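PDB 2OCD: L-asparaginase I from Vibrio cholerae, which probably hydrolyses L-asparagine to L-aspartate and ammonium, as a cytoplasmic homotetramer of the asparaginase 1 family. Local coordinates for residues B[209-214]-B[313-318]; B[214-219]-B[225-230]; B[294-299]-B[326-331]. All coordinates share one frame; numbering follows the deposited sequence.

Interaction 1 (B[209-214]-B[313-318]); sequences TPQPIG and LLSQNL
Ser315 turns its hydroxyl toward Thr209 with OG beside its own backbone N, opposite the carbonyl carbon (chi1 -71°), while a bend in Gln211 at chi2 (-70°) brings the amide end back to the same hydroxyl. Three donors from 209-214 therefore converge on one oxygen. The backbone contributes the straightest bond, Thr209 N to Ser315 OG at 3.0 Å with an N-H...O angle of 163°. The threonine hydroxyl adds a second, from Thr209 OG1 to Ser315 OG at 3.2 Å, so this one residue grips the serine through both its main chain and its side chain. The third, from Gln211 NE2 to Ser315 OG at 3.3 Å, is long and bent, and the serine oxygen lies tilted out of the glutamine amide plane. Because the serine hydroxyl is committed to His311 O, one turn back, the three donors share its acceptor side and cannot all be strong at once. The contact joins the lead-in to strand 213-217, the outermost strand, within this chain, of the parallel sheet in the C-terminal domain, with helix 303-315. An inverse gamma turn centred on Pro212, with a weak bond from Ile213 N to Gln211 O, bends the chain just before that strand. Beside the polar cluster, the flat end of Gln211 leans on Leu314, CD lying 3.8 Å from Leu314 CB, so that the amide is supported by aliphatic carbon as well as by its bonds. Its other end is fixed too: Gln211 OE1 accepts from Asn236 ND2, while Gln211 NE2 also makes a weak bond back to Thr209 O at 3.3 Å. Deeper in, Ile213 packs on Leu307 and Leu310 of the same helix, and Ile213 O receives the Tyr219 hydroxyl of the second subunit.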
loop_
_atom_site.group_PDB
_atom_site.type_symbol
_atom_site.label_atom_id
_atom_site.label_comp_id
_atom_site.label_asym_id
_atom_site.label_seq_id
_atom_site.Cartn_x
_atom_site.Cartn_y
_atom_site.Cartn_z
ATOM N N THR B 209 6.038 -4.436 40.166
ATOM C CA THR B 209 6.129 -3.182 40.909
ATOM C C THR B 209 7.044 -2.207 40.130
ATOM O O THR B 209 7.917 -2.672 39.382
ATOM C CB THR B 209 6.833 -3.370 42.253
ATOM O OG1 THR B 209 8.168 -3.768 41.980
ATOM C CG2 THR B 209 6.166 -4.413 43.152
ATOM N N PRO B 210 6.895 -0.867 40.367
ATOM C CA PRO B 210 7.600 0.171 39.627
ATOM C C PRO B 210 9.080 0.066 39.796
ATOM O O PRO B 210 9.535 -0.262 40.868
ATOM C CB PRO B 210 7.128 1.473 40.288
ATOM C CG PRO B 210 5.839 1.130 40.968
ATOM C CD PRO B 210 6.041 -0.275 41.420
ATOM N N GLN B 211 9.823 0.383 38.756
ATOM C CA GLN B 211 11.259 0.273 38.783
ATOM C C GLN B 211 11.799 1.535 38.186
ATOM O O GLN B 211 11.253 2.021 37.196
ATOM C CB GLN B 211 11.752 -0.903 37.945
ATOM C CG GLN B 211 11.208 -2.254 38.370
ATOM C CD GLN B 211 11.772 -2.728 39.706
ATOM O OE1 GLN B 211 12.914 -2.365 40.089
ATOM N NE2 GLN B 211 10.976 -3.515 40.435
ATOM N N PRO B 212 12.875 2.071 38.788
ATOM C CA PRO B 212 13.514 3.269 38.302
ATOM C C PRO B 212 14.366 2.944 37.074
ATOM O O PRO B 212 15.561 2.754 37.185
ATOM C CB PRO B 212 14.352 3.717 39.503
ATOM C CG PRO B 212 14.710 2.427 40.194
ATOM C CD PRO B 212 13.531 1.552 40.009
ATOM N N ILE B 213 13.714 2.873 35.914
ATOM C CA ILE B 213 14.356 2.531 34.665
ATOM C C ILE B 213 14.636 3.824 33.938
ATOM O O ILE B 213 13.722 4.591 33.685
ATOM C CB ILE B 213 13.426 1.632 33.826
ATOM C CG1 ILE B 213 13.173 0.309 34.574
ATOM C CG2 ILE B 213 14.019 1.334 32.437
ATOM C CD1 ILE B 213 12.018 -0.505 34.014
ATOM N N GLY B 214 15.900 4.068 33.609
ATOM C CA GLY B 214 16.278 5.199 32.755
ATOM C C GLY B 214 16.161 4.843 31.291
ATOM O O GLY B 214 16.288 3.685 30.925
ATOM N N LEU B 313 11.123 -8.825 35.308
ATOM C CA LEU B 313 12.296 -9.492 35.881
ATOM C C LEU B 313 12.883 -8.804 37.113
ATOM O O LEU B 313 13.253 -9.465 38.112
ATOM C CB LEU B 313 13.412 -9.626 34.845
ATOM C CG LEU B 313 13.145 -10.582 33.685
ATOM C CD1 LEU B 313 14.129 -10.220 32.599
ATOM C CD2 LEU B 313 13.243 -12.107 34.075
ATOM N N LEU B 314 12.983 -7.484 37.059
ATOM C CA LEU B 314 13.542 -6.766 38.186
ATOM C C LEU B 314 12.603 -6.855 39.395
ATOM O O LEU B 314 13.034 -6.543 40.515
ATOM C CB LEU B 314 13.807 -5.300 37.817
ATOM C CG LEU B 314 15.004 -5.042 36.897
ATOM C CD1 LEU B 314 14.842 -3.690 36.170
ATOM C CD2 LEU B 314 16.354 -5.086 37.671
ATOM N N SER B 315 11.333 -7.256 39.175
ATOM C CA SER B 315 10.302 -7.333 40.264
ATOM C C SER B 315 10.245 -8.695 40.917
ATOM O O SER B 315 9.655 -8.853 41.946
ATOM C CB SER B 315 8.871 -7.008 39.751
ATOM O OG SER B 315 8.667 -5.633 39.427
ATOM N N GLN B 316 10.803 -9.700 40.286
ATOM C CA GLN B 316 10.990 -10.984 40.948
ATOM C C GLN B 316 12.233 -10.827 41.766
ATOM O O GLN B 316 12.919 -9.820 41.659
ATOM C CB GLN B 316 11.103 -12.117 39.919
ATOM C CG GLN B 316 9.683 -12.648 39.518
ATOM C CD GLN B 316 8.988 -11.762 38.531
ATOM O OE1 GLN B 316 7.872 -11.229 38.753
ATOM N NE2 GLN B 316 9.658 -11.589 37.396
ATOM N N ASN B 317 12.562 -11.763 42.613
ATOM C CA ASN B 317 13.764 -11.532 43.418
ATOM C C ASN B 317 14.916 -12.360 42.888
ATOM O O ASN B 317 15.455 -13.256 43.556
ATOM C CB ASN B 317 13.496 -11.649 44.931
ATOM C CG ASN B 317 12.851 -10.358 45.494
ATOM O OD1 ASN B 317 11.612 -10.179 45.450
ATOM N ND2 ASN B 317 13.698 -9.430 45.963
ATOM N N LEU B 318 15.285 -11.968 41.666
ATOM C CA LEU B 318 16.328 -12.557 40.886
ATOM C C LEU B 318 17.644 -11.789 41.089
ATOM O O LEU B 318 17.646 -10.616 41.454
ATOM C CB LEU B 318 15.939 -12.498 39.414
ATOM C CG LEU B 318 14.663 -13.227 39.046
ATOM C CD1 LEU B 318 14.269 -13.025 37.581
ATOM C CD2 LEU B 318 14.843 -14.695 39.392
#

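Interaction 2 (B[214-219]-B[225-230]); sequences GVITMY and EVIRNT
Ile216 drives its CD1 methyl into the side of helix 224-231, where it meets both Ile227 and Thr230: CD1 stands 3.6 Å from Ile227 CG1 and 3.6 Å from Thr230 OG1. Each of these side chains crosses the strand isoleucine at about a right angle, and Ile216 CG2 adds a further touch on Ile227 CG1 at 4.0 Å. This is the tight part of the contact, and Thr230 belongs to it although the residue as a whole is partly exposed. Its OG1 sits between the backbone N and the carbonyl carbon (chi1 63°), from where it donates to Ile227 O at 2.6 Å. Just past the strand, the packing is slacker: Met218, present as selenomethionine, brings its SE only to 4.3 Å from Ile227 CD1, and the phenol end of Tyr219 merely grazes the helix, with OH 4.2 Å from Val226 CG1. That hydroxyl is turned instead to the second subunit, bonding Ile213 O there. Strand 213-217, this helix and strand 237-242 form a beta-alpha-beta unit, and Ile216 also packs on Met238 and Leu240 of the adjoining strand. The threonine hydroxyl is satisfied within its own helix, consistent with a contact made by side-chain packing, with no hydrogen bond between strand and helix.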
loop_
_atom_site.group_PDB
_atom_site.type_symbol
_atom_site.label_atom_id
_atom_site.label_comp_id
_atom_site.label_asym_id
_atom_site.label_seq_id
_atom_site.Cartn_x
_atom_site.Cartn_y
_atom_site.Cartn_z
ATOM N N GLY B 214 15.900 4.068 33.609
ATOM C CA GLY B 214 16.278 5.199 32.755
ATOM C C GLY B 214 16.161 4.843 31.291
ATOM O O GLY B 214 16.288 3.685 30.925
ATOM N N VAL B 215 15.889 5.832 30.445
ATOM C CA VAL B 215 15.806 5.618 29.005
ATOM C C VAL B 215 16.572 6.694 28.229
ATOM O O VAL B 215 16.137 7.834 28.226
ATOM C CB VAL B 215 14.344 5.651 28.582
ATOM C CG1 VAL B 215 14.204 5.348 27.078
ATOM C CG2 VAL B 215 13.549 4.694 29.424
ATOM N N ILE B 216 17.678 6.352 27.559
ATOM C CA ILE B 216 18.497 7.352 26.835
ATOM C C ILE B 216 18.369 7.190 25.316
ATOM O O ILE B 216 18.499 6.076 24.784
ATOM C CB ILE B 216 20.021 7.236 27.119
ATOM C CG1 ILE B 216 20.350 7.168 28.593
ATOM C CG2 ILE B 216 20.807 8.439 26.587
ATOM C CD1 ILE B 216 21.836 6.734 28.831
ATOM N N THR B 217 18.134 8.320 24.650
ATOM C CA THR B 217 18.097 8.436 23.212
ATOM C C THR B 217 19.411 9.108 22.822
ATOM O O THR B 217 19.665 10.258 23.160
ATOM C CB THR B 217 16.946 9.336 22.716
ATOM O OG1 THR B 217 15.713 8.957 23.349
ATOM C CG2 THR B 217 16.816 9.229 21.180
HETATM N N MSE B 218 20.236 8.396 22.076
HETATM C CA MSE B 218 21.484 8.961 21.683
HETATM C C MSE B 218 21.179 9.974 20.592
HETATM O O MSE B 218 20.285 9.788 19.789
HETATM C CB MSE B 218 22.407 7.901 21.129
HETATM C CG MSE B 218 22.684 6.789 22.054
HETATM SE SE MSE B 218 23.984 7.188 23.413
HETATM C CE MSE B 218 24.466 5.366 23.921
ATOM N N TYR B 219 21.948 11.038 20.591
ATOM C CA TYR B 219 21.988 11.928 19.479
ATOM C C TYR B 219 23.439 12.265 19.335
ATOM O O TYR B 219 24.208 11.982 20.217
ATOM C CB TYR B 219 21.155 13.167 19.740
ATOM C CG TYR B 219 21.382 13.812 21.081
ATOM C CD1 TYR B 219 22.353 14.791 21.237
ATOM C CD2 TYR B 219 20.598 13.453 22.194
ATOM C CE1 TYR B 219 22.543 15.445 22.425
ATOM C CE2 TYR B 219 20.788 14.063 23.429
ATOM C CZ TYR B 219 21.770 15.096 23.531
ATOM O OH TYR B 219 22.013 15.723 24.753
ATOM N N GLU B 225 27.971 13.634 30.611
ATOM C CA GLU B 225 27.339 14.335 31.708
ATOM C C GLU B 225 25.816 14.205 31.739
ATOM O O GLU B 225 25.256 13.987 32.818
ATOM C CB GLU B 225 27.730 15.802 31.689
ATOM C CG GLU B 225 29.211 16.028 31.941
ATOM C CD GLU B 225 29.651 17.362 31.423
ATOM O OE1 GLU B 225 30.238 17.397 30.317
ATOM O OE2 GLU B 225 29.380 18.383 32.101
ATOM N N VAL B 226 25.118 14.315 30.608
ATOM C CA VAL B 226 23.682 13.992 30.652
ATOM C C VAL B 226 23.476 12.482 30.949
ATOM O O VAL B 226 22.552 12.067 31.681
ATOM C CB VAL B 226 22.930 14.392 29.378
ATOM C CG1 VAL B 226 23.693 15.480 28.624
ATOM C CG2 VAL B 226 22.641 13.196 28.472
ATOM N N ILE B 227 24.344 11.643 30.412
ATOM C CA ILE B 227 24.246 10.220 30.693
ATOM C C ILE B 227 24.569 9.884 32.146
ATOM O O ILE B 227 23.982 8.986 32.720
ATOM C CB ILE B 227 25.050 9.415 29.656
ATOM C CG1 ILE B 227 24.227 9.423 28.342
ATOM C CG2 ILE B 227 25.364 7.989 30.165
ATOM C CD1 ILE B 227 25.034 9.233 27.101
ATOM N N ARG B 228 25.462 10.636 32.749
ATOM C CA ARG B 228 25.728 10.483 34.172
ATOM C C ARG B 228 24.464 10.736 34.989
ATOM O O ARG B 228 24.150 9.962 35.847
ATOM C CB ARG B 228 26.825 11.434 34.591
ATOM C CG ARG B 228 27.277 11.257 36.006
ATOM C CD ARG B 228 28.059 12.470 36.426
ATOM N NE ARG B 228 27.173 13.651 36.425
ATOM C CZ ARG B 228 27.525 14.886 36.048
ATOM N NH1 ARG B 228 28.772 15.144 35.616
ATOM N NH2 ARG B 228 26.619 15.873 36.091
ATOM N N ASN B 229 23.740 11.811 34.666
ATOM C CA ASN B 229 22.466 12.177 35.312
ATOM C C ASN B 229 21.458 11.072 35.251
ATOM O O ASN B 229 20.753 10.808 36.227
ATOM C CB ASN B 229 21.829 13.414 34.644
ATOM C CG ASN B 229 22.577 14.710 34.970
ATOM O OD1 ASN B 229 23.450 14.733 35.847
ATOM N ND2 ASN B 229 22.249 15.795 34.242
ATOM N N THR B 230 21.372 10.434 34.093
ATOM C CA THR B 230 20.409 9.360 33.898
ATOM C C THR B 230 20.795 8.091 34.689
ATOM O O THR B 230 19.968 7.199 34.848
ATOM C CB THR B 230 20.319 8.932 32.409
ATOM O OG1 THR B 230 21.599 8.396 31.991
ATOM C CG2 THR B 230 19.915 10.081 31.511
#

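Interaction 3 (B[294-299]-B[326-331]); sequences GVISGY and KMQQVL
Met327 and Gln328 press on Ile296 from the segment 326-331. At Met327, present as selenomethionine, the contact is made by CB, which lies 3.4 Å from Ile296 CD1, a close approach; the two side chains cross at about a right angle. The isoleucine reaches there because its CG1 stands between the backbone N and the carbonyl carbon (chi1 60°), which sends CD1 toward the helix. Beyond CB, Met327 bends at chi2 and chi3 and packs among Leu310, Leu313 and Val269. Gln328 follows with a chain extended beyond CG, laid against the other branch of the isoleucine: its OE1 is 3.7 Å and its CD 3.8 Å from Ile296 CG2. The amide thus rests on aliphatic carbon, while its nitrogen reaches a water that bridges the segments, NE2 donating weakly to it over 2.8 Å and Ser297 N over 3.1 Å. Ser297 OG meanwhile accepts from Tyr299 N at 3.0 Å, an ST turn, and the same hydroxyl lies over the centre of one face of the tyrosine ring. Gln329 N bonds back to Lys326 O at 2.9 Å. Lys309 NZ binds the carbonyl oxygens of Met327 and Gln329, and Leu331 N is bonded to Glu334 OE2 farther along the C-terminal tail. The arrangement is that of helix-on-sheet packing in an alpha/beta domain, with the C-terminal turn of helix 320-327 lying over strand 296-297, an outermost strand of the parallel sheet within this chain.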
loop_
_atom_site.group_PDB
_atom_site.type_symbol
_atom_site.label_atom_id
_atom_site.label_comp_id
_atom_site.label_asym_id
_atom_site.label_seq_id
_atom_site.Cartn_x
_atom_site.Cartn_y
_atom_site.Cartn_z
ATOM N N GLY B 294 29.494 -4.121 28.963
ATOM C CA GLY B 294 28.421 -4.887 29.651
ATOM C C GLY B 294 26.971 -4.682 29.178
ATOM O O GLY B 294 26.028 -5.183 29.805
ATOM N N VAL B 295 26.785 -3.943 28.083
ATOM C CA VAL B 295 25.455 -3.673 27.565
ATOM C C VAL B 295 24.991 -4.930 26.876
ATOM O O VAL B 295 25.795 -5.601 26.265
ATOM C CB VAL B 295 25.493 -2.508 26.551
ATOM C CG1 VAL B 295 24.066 -2.142 26.111
ATOM C CG2 VAL B 295 26.244 -1.328 27.168
ATOM N N ILE B 296 23.709 -5.254 26.998
ATOM C CA ILE B 296 23.104 -6.407 26.285
ATOM C C ILE B 296 22.111 -5.944 25.177
ATOM O O ILE B 296 21.576 -4.821 25.237
ATOM C CB ILE B 296 22.372 -7.373 27.291
ATOM C CG1 ILE B 296 21.257 -6.661 28.028
ATOM C CG2 ILE B 296 23.335 -7.930 28.302
ATOM C CD1 ILE B 296 20.212 -7.631 28.626
ATOM N N SER B 297 21.888 -6.812 24.190
ATOM C CA SER B 297 21.024 -6.517 23.025
ATOM C C SER B 297 19.603 -6.773 23.391
ATOM O O SER B 297 19.355 -7.673 24.130
ATOM C CB SER B 297 21.343 -7.444 21.837
ATOM O OG SER B 297 20.666 -7.044 20.629
ATOM N N GLY B 298 18.683 -5.990 22.871
ATOM C CA GLY B 298 17.236 -6.242 22.976
ATOM C C GLY B 298 16.757 -6.515 21.555
ATOM O O GLY B 298 15.588 -6.323 21.229
ATOM N N TYR B 299 17.684 -6.914 20.690
ATOM C CA TYR B 299 17.336 -7.388 19.368
ATOM C C TYR B 299 16.282 -6.440 18.769
ATOM O O TYR B 299 16.578 -5.238 18.609
ATOM C CB TYR B 299 16.898 -8.869 19.472
ATOM C CG TYR B 299 17.991 -9.748 20.071
ATOM C CD1 TYR B 299 18.952 -10.387 19.244
ATOM C CD2 TYR B 299 18.118 -9.891 21.446
ATOM C CE1 TYR B 299 20.009 -11.132 19.790
ATOM C CE2 TYR B 299 19.133 -10.649 21.990
ATOM C CZ TYR B 299 20.081 -11.268 21.162
ATOM O OH TYR B 299 21.088 -12.045 21.716
ATOM N N LYS B 326 18.008 -13.568 31.398
ATOM C CA LYS B 326 16.611 -13.646 30.988
ATOM C C LYS B 326 16.208 -12.569 29.977
ATOM O O LYS B 326 15.395 -12.812 29.093
ATOM C CB LYS B 326 15.723 -13.584 32.216
ATOM C CG LYS B 326 15.057 -14.922 32.685
ATOM C CD LYS B 326 15.966 -15.981 33.098
ATOM C CE LYS B 326 15.166 -17.321 33.323
ATOM N NZ LYS B 326 14.592 -17.994 32.038
HETATM N N MSE B 327 16.759 -11.369 30.096
HETATM C CA MSE B 327 16.474 -10.312 29.138
HETATM C C MSE B 327 16.875 -10.749 27.715
HETATM O O MSE B 327 16.273 -10.305 26.710
HETATM C CB MSE B 327 17.265 -9.039 29.491
HETATM C CG MSE B 327 16.737 -8.219 30.632
HETATM SE SE MSE B 327 14.993 -7.528 30.125
HETATM C CE MSE B 327 15.558 -6.104 28.934
ATOM N N GLN B 328 17.880 -11.624 27.637
ATOM C CA GLN B 328 18.379 -12.123 26.348
ATOM C C GLN B 328 17.678 -13.400 25.910
ATOM O O GLN B 328 18.056 -14.018 24.928
ATOM C CB GLN B 328 19.895 -12.366 26.434
ATOM C CG GLN B 328 20.694 -11.063 26.591
ATOM C CD GLN B 328 22.199 -11.303 26.922
ATOM O OE1 GLN B 328 22.545 -11.586 28.074
ATOM N NE2 GLN B 328 23.083 -11.128 25.923
ATOM N N GLN B 329 16.676 -13.828 26.643
ATOM C CA GLN B 329 15.972 -15.031 26.274
ATOM C C GLN B 329 14.526 -14.675 25.906
ATOM O O GLN B 329 13.971 -13.717 26.463
ATOM C CB GLN B 329 16.088 -16.035 27.419
ATOM C CG GLN B 329 15.098 -17.190 27.409
ATOM C CD GLN B 329 15.187 -18.021 28.708
ATOM O OE1 GLN B 329 15.585 -17.514 29.779
ATOM N NE2 GLN B 329 14.837 -19.284 28.614
ATOM N N VAL B 330 13.977 -15.397 24.910
ATOM C CA VAL B 330 12.660 -15.153 24.376
ATOM C C VAL B 330 11.713 -15.730 25.373
ATOM O O VAL B 330 11.742 -16.927 25.621
ATOM C CB VAL B 330 12.409 -15.796 22.966
ATOM C CG1 VAL B 330 10.998 -15.483 22.485
ATOM C CG2 VAL B 330 13.417 -15.309 21.947
ATOM N N LEU B 331 10.873 -14.915 25.984
ATOM C CA LEU B 331 10.051 -15.478 27.041
ATOM C C LEU B 331 8.604 -15.598 26.583
ATOM O O LEU B 331 7.922 -16.523 27.015
ATOM C CB LEU B 331 10.202 -14.658 28.337
ATOM C CG LEU B 331 11.622 -14.563 28.965
ATOM C CD1 LEU B 331 11.686 -13.766 30.275
ATOM C CD2 LEU B 331 12.143 -15.987 29.201
HETATM O O HOH W 1 23.790 -9.256 23.929
#

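Read from the N terminus, 209-214 opens interaction 1, which closes only at 313-318, with ninety-eight residues between the two segments. Nested inside that long loop is interaction 2, whose segments share Gly214 with interaction 1 and close a short excursion from strand 213-217 to helix 224-231. Interaction 3 begins at 294-299, also within the long loop, but ends at 326-331 beyond it, so interactions 1 and 3 cross, whereas 2 and 3 follow in series. Together they tie helices to the two strands that are outermost, within this chain, in the C-terminal parallel sheet. Leu313 links interactions 1 and 3 directly by packing on Lys326 and Met327; interactions 1 and 2 both touch the second subunit.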